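Local coordinates for CELL WALL surface anchor family protein (Streptococcus pneumoniae, PDB 3ZGH) that probably helps pneumococci adhere to host cells, as the keratin 10-binding domain of a serine-rich repeat surface protein, at residues 122-127 / 140-145. Residues are numbered along the deposited sequence; the frame is centred on the assembly and turned at random.
With EDO (1,2-ethanediol), chain G.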
loop_
_atom_site.group_PDB
_atom_site.type_symbol
_atom_site.label_atom_id
_atom_site.label_comp_id
_atom_site.label_asym_id
_atom_site.label_seq_id
_atom_site.Cartn_x
_atom_site.Cartn_y
_atom_site.Cartn_z
ATOM N N LEU A 122 16.226 0.411 1.366
ATOM C CA LEU A 122 16.640 1.782 1.098
ATOM C C LEU A 122 15.406 2.637 1.149
ATOM O O LEU A 122 14.284 2.121 1.065
ATOM C CB LEU A 122 17.341 1.912 -0.268
ATOM C CG LEU A 122 16.545 1.599 -1.543
ATOM C CD1 LEU A 122 15.595 2.712 -1.930
ATOM C CD2 LEU A 122 17.486 1.337 -2.694
ATOM N N SER A 123 15.574 3.943 1.285
ATOM C CA SER A 123 14.413 4.803 1.362
ATOM C C SER A 123 14.352 5.759 0.206
ATOM O O SER A 123 15.376 6.195 -0.283
ATOM C CB SER A 123 14.412 5.582 2.691
ATOM O OG SER A 123 15.655 6.203 2.870
ATOM N N TYR A 124 13.133 6.086 -0.208
ATOM C CA TYR A 124 12.879 7.016 -1.306
ATOM C C TYR A 124 12.224 8.297 -0.771
ATOM O O TYR A 124 11.996 8.414 0.422
ATOM C CB TYR A 124 11.952 6.345 -2.320
ATOM C CG TYR A 124 12.608 5.305 -3.224
ATOM C CD1 TYR A 124 13.838 5.567 -3.833
ATOM C CD2 TYR A 124 11.980 4.074 -3.503
ATOM C CE1 TYR A 124 14.427 4.646 -4.674
ATOM C CE2 TYR A 124 12.576 3.136 -4.354
ATOM C CZ TYR A 124 13.806 3.440 -4.943
ATOM O OH TYR A 124 14.454 2.549 -5.800
ATOM N N ASN A 125 11.921 9.251 -1.649
ATOM C CA ASN A 125 11.303 10.514 -1.242
ATOM C C ASN A 125 9.989 10.298 -0.514
ATOM O O ASN A 125 9.206 9.407 -0.890
ATOM C CB ASN A 125 10.999 11.390 -2.456
ATOM C CG ASN A 125 12.274 11.868 -3.196
ATOM O OD1 ASN A 125 13.356 11.967 -2.608
ATOM N ND2 ASN A 125 12.124 12.178 -4.483
ATOM N N THR A 126 9.731 11.130 0.498
ATOM C CA THR A 126 8.434 11.162 1.181
ATOM C C THR A 126 7.393 11.883 0.338
ATOM O O THR A 126 7.638 12.982 -0.131
ATOM C CB THR A 126 8.553 11.882 2.542
ATOM O OG1 THR A 126 9.363 11.087 3.412
ATOM C CG2 THR A 126 7.164 12.095 3.204
ATOM N N SER A 127 6.228 11.281 0.156
ATOM C CA SER A 127 5.181 11.892 -0.654
ATOM C C SER A 127 4.218 12.688 0.201
ATOM O O SER A 127 4.084 12.436 1.404
ATOM C CB SER A 127 4.386 10.807 -1.373
ATOM O OG SER A 127 5.248 9.969 -2.128
ATOM N N ASN A 140 4.429 12.289 -6.193
ATOM C CA ASN A 140 5.836 11.926 -6.100
ATOM C C ASN A 140 5.897 10.444 -5.725
ATOM O O ASN A 140 6.622 10.054 -4.799
ATOM C CB ASN A 140 6.559 12.777 -5.046
ATOM C CG ASN A 140 6.913 14.177 -5.553
ATOM O OD1 ASN A 140 7.115 14.387 -6.751
ATOM N ND2 ASN A 140 7.003 15.135 -4.631
ATOM N N GLY A 141 5.113 9.631 -6.438
ATOM C CA GLY A 141 4.959 8.219 -6.095
ATOM C C GLY A 141 6.226 7.458 -6.445
ATOM O O GLY A 141 6.849 7.690 -7.493
ATOM N N ALA A 142 6.615 6.569 -5.544
ATOM C CA ALA A 142 7.855 5.821 -5.705
ATOM C C ALA A 142 7.635 4.632 -6.637
ATOM O O ALA A 142 6.483 4.259 -6.926
ATOM C CB ALA A 142 8.340 5.336 -4.327
ATOM N N GLN A 143 8.719 3.996 -7.058
ATOM C CA GLN A 143 8.571 2.817 -7.914
ATOM C C GLN A 143 9.565 1.710 -7.561
ATOM O O GLN A 143 10.597 1.972 -6.953
ATOM C CB GLN A 143 8.715 3.217 -9.397
ATOM C CG GLN A 143 10.033 3.867 -9.772
ATOM C CD GLN A 143 10.006 4.423 -11.208
ATOM O OE1 GLN A 143 10.238 3.694 -12.167
ATOM N NE2 GLN A 143 9.689 5.701 -11.344
ATOM N N MET A 144 9.263 0.486 -7.968
ATOM C CA MET A 144 10.190 -0.613 -7.768
ATOM C C MET A 144 10.584 -1.226 -9.094
ATOM O O MET A 144 9.722 -1.687 -9.866
ATOM C CB MET A 144 9.568 -1.692 -6.886
ATOM C CG MET A 144 10.460 -2.933 -6.785
ATOM S SD MET A 144 10.019 -4.035 -5.430
ATOM C CE MET A 144 8.420 -4.650 -5.956
ATOM N N ASN A 145 11.886 -1.214 -9.369
ATOM C CA ASN A 145 12.416 -1.821 -10.582
ATOM C C ASN A 145 12.375 -3.363 -10.495
ATOM O O ASN A 145 12.417 -3.938 -9.409
ATOM C CB ASN A 145 13.861 -1.379 -10.834
ATOM C CG ASN A 145 13.982 0.106 -11.225
ATOM O OD1 ASN A 145 12.996 0.797 -11.503
ATOM N ND2 ASN A 145 15.205 0.583 -11.274
HETATM C C1 EDO G . 10.922 8.719 -5.794
HETATM O O1 EDO G . 10.608 9.103 -7.144
HETATM C C2 EDO G . 12.405 8.371 -5.674
HETATM O O2 EDO G . 12.964 8.957 -4.482
HETATM O O HOH W 1 13.378 0.558 -7.729
#
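Tyr124 meets segment 140-145 obliquely with one side of its ring, its CD2 atom 3.9 Å from the methyl CB of Ala142 and its CE2 atom 3.5 Å from the carbonyl O of Gln143. Its CB already points towards 140-145, and CG, anti to the carbonyl carbon (chi1 -76°), carries the ring on in that direction from strand 120-131. On one face CD1 of Leu122 sits 3.5 Å above the ring plane, displaced towards the rim, while Phe148 of the short helix 146-149 also touches the tyrosine. The tight part of the contact lies around Ala142: its small methyl fits among the tyrosine ring, Asn111 and Leu155. A second buried point is Ser127, whose OG comes within 3.0 Å of Asn140 O; this hydroxyl also accepts a hydrogen bond from Asn111 ND2, so a short polar side chain suits a place between a strand and a turning chain.

Strand 120-131 belongs to the seven-stranded antiparallel sheet of this MSCRAMM domain, whereas 143-145 edges a separate three-stranded sheet beside 85-87. After strand 136-138 of the larger sheet, segment 140-145 leads into the smaller one, and its touching part runs 139° from the direction of strand 120-131, without regular pairing.

Solvent and small molecules take over at the outer side. A water joins Tyr124 OH, at 3.0 Å, to Gln143 O and the backbone N of Asn145, tying the phenol to the start of the helix. Near Asn125 an ethanediol, probably from the crystallisation liquor, rests against Asn125 and Tyr124, its O2 receiving a nearly straight bond from Asn125 N (3.0 Å, 167°).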